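Local coordinates for protein metallo-beta-lactamase (Serratia marcescens, PDB 3VQZ) that probably hydrolyses the beta-lactam ring of antibiotics as a zinc-dependent, subclass B3 metallo-beta-lactamase, captured here with a small thiol-carboxylate bound at its zinc site, at residues S70-E75 with F172-T177; P108-Q113 with H150-I155. All blocks are in the same frame, centred on the assembly; numbering follows the deposited sequence.

Contacts 1 and 2 meet around the same zinc ion, with their centres about 10 Å apart. In chain order the segments run 70-75, 108-113, 150-155 and 172-177, so contact 2 lies wholly within the 96 residues that separate the two halves of contact 1. The 70-75 loop follows strand 65-69 of the seven-stranded sheet, whereas 150-155 and 172-177 adjoin strands 155-163 and 166-173 of the five-stranded sheet; the metal site thus forms where both sheets deliver loops, as in the alpha-beta/beta-alpha metallo-beta-lactamase fold. Two hydrogen bonds join the contacts: His-74 NE2 to Asp-111 OD1, and His-150 ND1 to Thr-177 O, each 2.8 Å long.

Contact 1: residues S70-E75 with F172-T177; sequences STHSHE and FADSLT. With ZN (zinc ion), chain B; NA (sodium ion), chain D; MCR (sulfanylacetic acid), chain F.
Thr-71 and Asp-174 mark the closest approach of the two backbones, their CA atoms 5.3 Å apart, where strand 166-173 ends and its chain passes the irregular loop 70-75. Both side chains of this pair point across the gap. Asp-174 OD1 takes the ND1-H of His-72 at 2.6 Å on its syn lone pair, with an N-H...O angle of 152°. The carboxylate and ring planes are 38° apart. This bond and the zinc ion at His-72 NE2, 2.1 Å away, together hold the ring's rotation, which makes Asp-174 a second-shell residue. His-74 ND1 supplies another zinc ligand, and His-150 completes the protein's share. Sulfanylacetic acid fills the fourth position through S2, 2.2 Å from the metal. Its carboxylate is gripped by two donors of 172-177: Ser-175 OG to O of sulfanylacetic acid, 2.6 Å, and Thr-177 OG1 to its OXT, 2.7 Å. With CG2 anti to the carbonyl carbon (OG1 chi1 55°), Thr-71 packs this methyl on Phe-172 CD2 at 3.5 Å and hands its hydroxyl to Asp-41. Beyond the site, Leu-176 packs on helix 190-204, Ala-173 on helix 241-260, and Ser-73 on helix 99-104.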
ATOM      1  N   SER A  70      -4.669  -5.162  -0.143  1.00 21.92           N
ATOM      2  CA  SER A  70      -4.811  -4.003  -1.016  1.00 21.77           C
ATOM      3  C   SER A  70      -4.996  -2.744  -0.198  1.00 22.05           C
ATOM      4  O   SER A  70      -5.883  -2.694   0.655  1.00 22.05           O
ATOM      5  CB  SER A  70      -6.012  -4.188  -1.946  1.00 22.30           C
ATOM      6  OG  SER A  70      -6.296  -2.995  -2.666  1.00 21.91           O
ATOM      7  N   THR A  71      -4.155  -1.741  -0.454  1.00 22.73           N
ATOM      8  CA  THR A  71      -4.272  -0.426   0.174  1.00 23.08           C
ATOM      9  C   THR A  71      -5.514   0.261  -0.386  1.00 24.71           C
ATOM     10  O   THR A  71      -6.519   0.433   0.328  1.00 25.32           O
ATOM     11  CB  THR A  71      -3.016   0.449  -0.049  1.00 23.64           C
ATOM     12  OG1 THR A  71      -2.708   0.564  -1.455  1.00 22.64           O
ATOM     13  CG2 THR A  71      -1.815  -0.144   0.705  1.00 23.29           C
ATOM     14  N   HIS A  72      -5.465   0.605  -1.672  1.00 24.27           N
ATOM     15  CA  HIS A  72      -6.625   1.162  -2.363  1.00 24.08           C
ATOM     16  C   HIS A  72      -6.693   0.712  -3.795  1.00 24.39           C
ATOM     17  O   HIS A  72      -5.680   0.349  -4.410  1.00 24.17           O
ATOM     18  CB  HIS A  72      -6.695   2.687  -2.217  1.00 23.13           C
ATOM     19  CG  HIS A  72      -5.702   3.451  -3.076  1.00 22.93           C
ATOM     20  ND1 HIS A  72      -4.460   3.743  -2.661  1.00 22.13           N
ATOM     21  CD2 HIS A  72      -5.833   4.022  -4.348  1.00 23.69           C
ATOM     22  CE1 HIS A  72      -3.819   4.455  -3.618  1.00 21.74           C
ATOM     23  NE2 HIS A  72      -4.654   4.618  -4.645  1.00 21.01           N
ATOM     24  N   SER A  73      -7.906   0.735  -4.337  1.00 25.35           N
ATOM     25  CA  SER A  73      -8.194   0.137  -5.638  1.00 25.12           C
ATOM     26  C   SER A  73      -8.088   1.101  -6.816  1.00 25.27           C
ATOM     27  O   SER A  73      -9.085   1.336  -7.508  1.00 25.86           O
ATOM     28  CB  SER A  73      -9.597  -0.482  -5.608  1.00 25.88           C
ATOM     29  OG  SER A  73     -10.530   0.443  -5.082  1.00 26.17           O
ATOM     30  N   HIS A  74      -6.897   1.658  -7.029  1.00 24.31           N
ATOM     31  CA  HIS A  74      -6.564   2.358  -8.266  1.00 24.84           C
ATOM     32  C   HIS A  74      -5.638   1.484  -9.055  1.00 25.94           C
ATOM     33  O   HIS A  74      -4.950   0.627  -8.480  1.00 24.38           O
ATOM     34  CB  HIS A  74      -5.904   3.705  -7.998  1.00 24.11           C
ATOM     35  CG  HIS A  74      -6.860   4.763  -7.516  1.00 24.09           C
ATOM     36  ND1 HIS A  74      -6.461   5.810  -6.781  1.00 24.67           N
ATOM     37  CD2 HIS A  74      -8.240   4.898  -7.678  1.00 23.76           C
ATOM     38  CE1 HIS A  74      -7.526   6.593  -6.494  1.00 24.42           C
ATOM     39  NE2 HIS A  74      -8.611   6.027  -7.036  1.00 24.22           N
ATOM     40  N   GLU A  75      -5.605   1.706 -10.370  1.00 26.03           N
ATOM     41  CA  GLU A  75      -4.923   0.808 -11.318  1.00 27.46           C
ATOM     42  C   GLU A  75      -3.432   0.632 -11.044  1.00 25.15           C
ATOM     43  O   GLU A  75      -2.871  -0.417 -11.343  1.00 24.73           O
ATOM     44  CB  GLU A  75      -5.116   1.303 -12.759  1.00 29.67           C
ATOM     45  CG  GLU A  75      -4.422   2.638 -13.047  1.00 35.05           C
ATOM     46  CD  GLU A  75      -4.685   3.189 -14.447  1.00 38.92           C
ATOM     47  OE1 GLU A  75      -4.836   2.391 -15.403  1.00 40.59           O
ATOM     48  OE2 GLU A  75      -4.723   4.434 -14.594  1.00 42.85           O
ATOM     49  N   PHE A 172       2.587   0.094   6.269  1.00 19.52           N
ATOM     50  CA  PHE A 172       2.408   0.265   4.840  1.00 20.00           C
ATOM     51  C   PHE A 172       1.314   1.319   4.662  1.00 20.48           C
ATOM     52  O   PHE A 172       0.124   1.030   4.794  1.00 19.52           O
ATOM     53  CB  PHE A 172       2.030  -1.046   4.139  1.00 20.19           C
ATOM     54  CG  PHE A 172       2.249  -1.018   2.642  1.00 20.13           C
ATOM     55  CD1 PHE A 172       3.204  -1.849   2.048  1.00 19.74           C
ATOM     56  CD2 PHE A 172       1.536  -0.133   1.830  1.00 19.57           C
ATOM     57  CE1 PHE A 172       3.418  -1.820   0.667  1.00 19.84           C
ATOM     58  CE2 PHE A 172       1.742  -0.104   0.443  1.00 20.42           C
ATOM     59  CZ  PHE A 172       2.688  -0.944  -0.137  1.00 19.59           C
ATOM     60  N   ALA A 173       1.730   2.545   4.362  1.00 20.76           N
ATOM     61  CA  ALA A 173       0.817   3.679   4.385  1.00 21.16           C
ATOM     62  C   ALA A 173       0.097   3.853   3.049  1.00 22.20           C
ATOM     63  O   ALA A 173       0.722   4.090   2.007  1.00 21.52           O
ATOM     64  CB  ALA A 173       1.560   4.951   4.773  1.00 20.16           C
ATOM     65  N   ASP A 174      -1.226   3.732   3.090  1.00 22.56           N
ATOM     66  CA  ASP A 174      -2.053   4.078   1.943  1.00 24.04           C
ATOM     67  C   ASP A 174      -1.922   5.586   1.635  1.00 24.19           C
ATOM     68  O   ASP A 174      -1.512   6.389   2.504  1.00 23.46           O
ATOM     69  CB  ASP A 174      -3.502   3.695   2.237  1.00 24.88           C
ATOM     70  CG  ASP A 174      -4.392   3.748   1.009  1.00 26.94           C
ATOM     71  OD1 ASP A 174      -3.893   3.633  -0.138  1.00 28.27           O
ATOM     72  OD2 ASP A 174      -5.614   3.899   1.203  1.00 27.44           O
ATOM     73  N   SER A 175      -2.252   5.958   0.402  1.00 23.51           N
ATOM     74  CA  SER A 175      -2.218   7.363  -0.038  1.00 23.60           C
ATOM     75  C   SER A 175      -3.254   8.233   0.655  1.00 23.96           C
ATOM     76  O   SER A 175      -4.418   7.842   0.811  1.00 23.24           O
ATOM     77  CB  SER A 175      -2.442   7.456  -1.538  1.00 23.02           C
ATOM     78  OG  SER A 175      -1.533   6.615  -2.203  1.00 25.98           O
ATOM     79  N   LEU A 176      -2.811   9.421   1.050  1.00 23.35           N
ATOM     80  CA  LEU A 176      -3.660  10.390   1.720  1.00 24.38           C
ATOM     81  C   LEU A 176      -3.765  11.646   0.849  1.00 24.69           C
ATOM     82  O   LEU A 176      -3.895  12.762   1.358  1.00 24.13           O
ATOM     83  CB  LEU A 176      -3.066  10.734   3.097  1.00 23.69           C
ATOM     84  CG  LEU A 176      -2.803   9.567   4.055  1.00 24.42           C
ATOM     85  CD1 LEU A 176      -2.149  10.072   5.342  1.00 23.89           C
ATOM     86  CD2 LEU A 176      -4.097   8.807   4.355  1.00 24.19           C
ATOM     87  N   THR A 177      -3.710  11.439  -0.464  1.00 24.79           N
ATOM     88  CA  THR A 177      -3.574  12.524  -1.434  1.00 26.15           C
ATOM     89  C   THR A 177      -4.911  12.970  -2.040  1.00 27.06           C
ATOM     90  O   THR A 177      -5.689  12.154  -2.567  1.00 26.38           O
ATOM     91  CB  THR A 177      -2.641  12.114  -2.584  1.00 26.38           C
ATOM     92  OG1 THR A 177      -3.055  10.832  -3.086  1.00 26.79           O
ATOM     93  CG2 THR A 177      -1.189  12.038  -2.092  1.00 26.79           C
TER
HETATM   94 ZN    ZN B 301      -4.663   6.244  -5.972  1.00 24.02          ZN
HETATM   95 NA    NA D 303      -8.185  -1.613   0.844  1.00 24.57          NA
HETATM   96  OXT MCR F 305      -1.497   9.160  -4.503  1.00 28.20           O
HETATM   97  C   MCR F 305      -1.893   8.173  -5.179  1.00 26.63           C
HETATM   98  O   MCR F 305      -1.963   7.016  -4.700  1.00 23.89           O
HETATM   99  CA  MCR F 305      -2.280   8.413  -6.630  1.00 24.61           C
HETATM  100  S2  MCR F 305      -3.103   6.943  -7.323  1.00 25.10           S
HETATM  101  O   HOH W   1      -8.532  -1.547  -1.863  1.00 19.15           O

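Contact 2: residues P108-Q113 with H150-I155; sequences PKSDPQ and HTEGGI. With NA (sodium ion), chain D; ZN (zinc ion), chain B; MCR (sulfanylacetic acid), chain F.
The Gln-113 amide and the imidazole of His-150 stand almost perpendicular, their planes 83° apart, with Gln-113 NE2 approaching CE1 of the ring obliquely at 3.7 Å. No hydrogen bond joins the two groups. His-150 NE2 binds zinc at 2.1 Å, while its ND1 is hydrogen-bonded to the backbone O of Thr-177. Around the metal, the His-72 ring meets that of His-150 edge-to-face. His-150 leaves its backbone pointing away from 108-113, yet with CG anti to the backbone N (chi1 179°) the imidazole comes back beside Gln-113. The Gln-113 amide also flanks the bound ligand, OE1 lying 3.7 Å from S2 of sulfanylacetic acid.

Two turns shape the other segment. A type I beta turn runs from Pro-108 to Asp-111, closed by Asp-111 N to Pro-108 O at 3.0 Å, and an Asx turn follows directly, in which Gln-113 N donates to Asp-111 OD1 at 2.9 Å. The donor sits 67° out of the carboxylate plane. Because the same oxygen also serves His-74, the turn positions a second-shell acceptor behind a zinc ligand, and OD2 takes a bond from the preceding Ser-107.

Backbone and ring then pack directly: CG and CD of Pro-112 both lie 3.5 Å from His-150 O. At the outer margin Ser-110 OG and Glu-152 OE1 come within 3.6 Å without bonding. Thr-151 OG1 is bound by Asn-98, and Gly-153 O coordinates the sodium ion at 2.9 Å together with the carbonyl oxygens of Ser-70 and Thr-71 and a water.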
ATOM      1  N   PRO A 108     -16.216   2.917  -8.283  1.00 53.11           N
ATOM      2  CA  PRO A 108     -17.522   3.541  -8.036  1.00 54.54           C
ATOM      3  C   PRO A 108     -17.503   5.039  -8.366  1.00 57.13           C
ATOM      4  O   PRO A 108     -16.437   5.662  -8.359  1.00 54.16           O
ATOM      5  CB  PRO A 108     -17.728   3.338  -6.533  1.00 55.22           C
ATOM      6  CG  PRO A 108     -16.345   3.317  -5.969  1.00 53.64           C
ATOM      7  CD  PRO A 108     -15.474   2.685  -7.025  1.00 53.26           C
ATOM      8  N   LYS A 109     -18.674   5.608  -8.636  1.00 58.40           N
ATOM      9  CA  LYS A 109     -18.776   7.007  -9.075  1.00 58.99           C
ATOM     10  C   LYS A 109     -18.259   7.999  -8.030  1.00 55.65           C
ATOM     11  O   LYS A 109     -17.864   9.113  -8.370  1.00 55.98           O
ATOM     12  CB  LYS A 109     -20.213   7.353  -9.503  1.00 60.10           C
ATOM     13  CG  LYS A 109     -20.742   6.487 -10.641  1.00 60.58           C
ATOM     14  CD  LYS A 109     -22.158   6.875 -11.045  1.00 60.59           C
ATOM     15  CE  LYS A 109     -23.010   5.660 -11.381  1.00 57.99           C
ATOM     16  NZ  LYS A 109     -22.589   4.985 -12.638  1.00 60.05           N
ATOM     17  N   SER A 110     -18.249   7.566  -6.770  1.00 54.51           N
ATOM     18  CA  SER A 110     -17.726   8.346  -5.642  1.00 53.90           C
ATOM     19  C   SER A 110     -16.202   8.551  -5.684  1.00 50.97           C
ATOM     20  O   SER A 110     -15.693   9.540  -5.148  1.00 51.32           O
ATOM     21  CB  SER A 110     -18.101   7.646  -4.332  1.00 56.64           C
ATOM     22  OG  SER A 110     -17.623   6.305  -4.324  1.00 58.96           O
ATOM     23  N   ASP A 111     -15.497   7.603  -6.312  1.00 47.92           N
ATOM     24  CA  ASP A 111     -14.025   7.565  -6.388  1.00 44.49           C
ATOM     25  C   ASP A 111     -13.474   8.766  -7.160  1.00 41.89           C
ATOM     26  O   ASP A 111     -13.872   8.998  -8.295  1.00 43.20           O
ATOM     27  CB  ASP A 111     -13.587   6.230  -7.028  1.00 44.44           C
ATOM     28  CG  ASP A 111     -12.062   6.107  -7.261  1.00 44.52           C
ATOM     29  OD1 ASP A 111     -11.257   6.971  -6.862  1.00 42.69           O
ATOM     30  OD2 ASP A 111     -11.659   5.101  -7.878  1.00 46.19           O
ATOM     31  N   PRO A 112     -12.548   9.528  -6.542  1.00 39.62           N
ATOM     32  CA  PRO A 112     -11.911  10.687  -7.195  1.00 39.58           C
ATOM     33  C   PRO A 112     -11.271  10.377  -8.573  1.00 41.04           C
ATOM     34  O   PRO A 112     -11.152  11.267  -9.425  1.00 38.96           O
ATOM     35  CB  PRO A 112     -10.834  11.106  -6.184  1.00 36.76           C
ATOM     36  CG  PRO A 112     -11.349  10.637  -4.863  1.00 36.98           C
ATOM     37  CD  PRO A 112     -12.100   9.367  -5.142  1.00 37.50           C
ATOM     38  N   GLN A 113     -10.852   9.132  -8.779  1.00 41.29           N
ATOM     39  CA  GLN A 113     -10.272   8.725 -10.065  1.00 44.70           C
ATOM     40  C   GLN A 113     -11.179   7.793 -10.850  1.00 45.88           C
ATOM     41  O   GLN A 113     -10.724   7.087 -11.738  1.00 48.72           O
ATOM     42  CB  GLN A 113      -8.860   8.138  -9.879  1.00 43.18           C
ATOM     43  CG  GLN A 113      -7.792   9.217  -9.753  1.00 41.02           C
ATOM     44  CD  GLN A 113      -6.495   8.712  -9.162  1.00 43.98           C
ATOM     45  OE1 GLN A 113      -6.012   7.633  -9.519  1.00 44.46           O
ATOM     46  NE2 GLN A 113      -5.916   9.495  -8.253  1.00 41.12           N
ATOM     47  N   HIS A 150      -8.840   9.165  -0.157  1.00 24.06           N
ATOM     48  CA  HIS A 150      -8.257   9.038  -1.481  1.00 24.33           C
ATOM     49  C   HIS A 150      -9.081   8.032  -2.246  1.00 24.61           C
ATOM     50  O   HIS A 150      -9.317   8.200  -3.437  1.00 25.54           O
ATOM     51  CB  HIS A 150      -6.786   8.640  -1.400  1.00 24.23           C
ATOM     52  CG  HIS A 150      -6.127   8.456  -2.750  1.00 24.20           C
ATOM     53  ND1 HIS A 150      -5.693   9.497  -3.499  1.00 24.22           N
ATOM     54  CD2 HIS A 150      -5.846   7.304  -3.480  1.00 23.42           C
ATOM     55  CE1 HIS A 150      -5.173   9.033  -4.652  1.00 23.76           C
ATOM     56  NE2 HIS A 150      -5.256   7.689  -4.634  1.00 23.55           N
ATOM     57  N   THR A 151      -9.521   6.981  -1.554  1.00 24.32           N
ATOM     58  CA  THR A 151     -10.631   6.122  -1.988  1.00 25.32           C
ATOM     59  C   THR A 151     -11.424   5.857  -0.723  1.00 26.37           C
ATOM     60  O   THR A 151     -10.929   6.075   0.381  1.00 24.50           O
ATOM     61  CB  THR A 151     -10.189   4.747  -2.535  1.00 25.45           C
ATOM     62  OG1 THR A 151      -9.598   3.981  -1.475  1.00 25.90           O
ATOM     63  CG2 THR A 151      -9.205   4.892  -3.670  1.00 24.05           C
ATOM     64  N   GLU A 152     -12.646   5.370  -0.893  1.00 27.80           N
ATOM     65  CA  GLU A 152     -13.542   5.100   0.214  1.00 28.42           C
ATOM     66  C   GLU A 152     -13.123   3.869   1.024  1.00 27.59           C
ATOM     67  O   GLU A 152     -13.396   3.787   2.229  1.00 26.72           O
ATOM     68  CB  GLU A 152     -14.962   4.917  -0.340  1.00 31.22           C
ATOM     69  CG  GLU A 152     -16.061   5.397   0.596  1.00 33.72           C
ATOM     70  CD  GLU A 152     -17.448   4.897   0.188  1.00 36.22           C
ATOM     71  OE1 GLU A 152     -17.712   4.774  -1.035  1.00 36.13           O
ATOM     72  OE2 GLU A 152     -18.262   4.607   1.098  1.00 33.79           O
ATOM     73  N   GLY A 153     -12.451   2.913   0.380  1.00 25.42           N
ATOM     74  CA  GLY A 153     -12.090   1.672   1.072  1.00 25.86           C
ATOM     75  C   GLY A 153     -10.613   1.534   1.403  1.00 26.01           C
ATOM     76  O   GLY A 153     -10.130   0.420   1.641  1.00 25.46           O
ATOM     77  N   GLY A 154      -9.894   2.663   1.391  1.00 24.95           N
ATOM     78  CA  GLY A 154      -8.460   2.701   1.663  1.00 22.52           C
ATOM     79  C   GLY A 154      -8.115   2.083   3.010  1.00 23.05           C
ATOM     80  O   GLY A 154      -8.753   2.394   4.022  1.00 23.06           O
ATOM     81  N   ILE A 155      -7.130   1.183   3.013  1.00 21.66           N
ATOM     82  CA  ILE A 155      -6.626   0.574   4.244  1.00 20.42           C
ATOM     83  C   ILE A 155      -5.127   0.794   4.341  1.00 20.14           C
ATOM     84  O   ILE A 155      -4.389   0.585   3.385  1.00 19.99           O
ATOM     85  CB  ILE A 155      -6.928  -0.949   4.346  1.00 20.44           C
ATOM     86  CG1 ILE A 155      -8.445  -1.248   4.397  1.00 19.78           C
ATOM     87  CG2 ILE A 155      -6.225  -1.562   5.561  1.00 19.09           C
ATOM     88  CD1 ILE A 155      -9.162  -0.716   5.635  1.00 20.47           C
TER
HETATM   89 NA    NA D 303      -8.185  -1.613   0.844  1.00 24.57          NA
HETATM   90 ZN    ZN B 301      -4.663   6.244  -5.972  1.00 24.02          ZN
HETATM   91  OXT MCR F 305      -1.497   9.160  -4.503  1.00 28.20           O
HETATM   92  C   MCR F 305      -1.893   8.173  -5.179  1.00 26.63           C
HETATM   93  O   MCR F 305      -1.963   7.016  -4.700  1.00 23.89           O
HETATM   94  CA  MCR F 305      -2.280   8.413  -6.630  1.00 24.61           C
HETATM   95  S2  MCR F 305      -3.103   6.943  -7.323  1.00 25.10           S
HETATM   96  O   HOH W   1      -8.532  -1.547  -1.863  1.00 19.15           O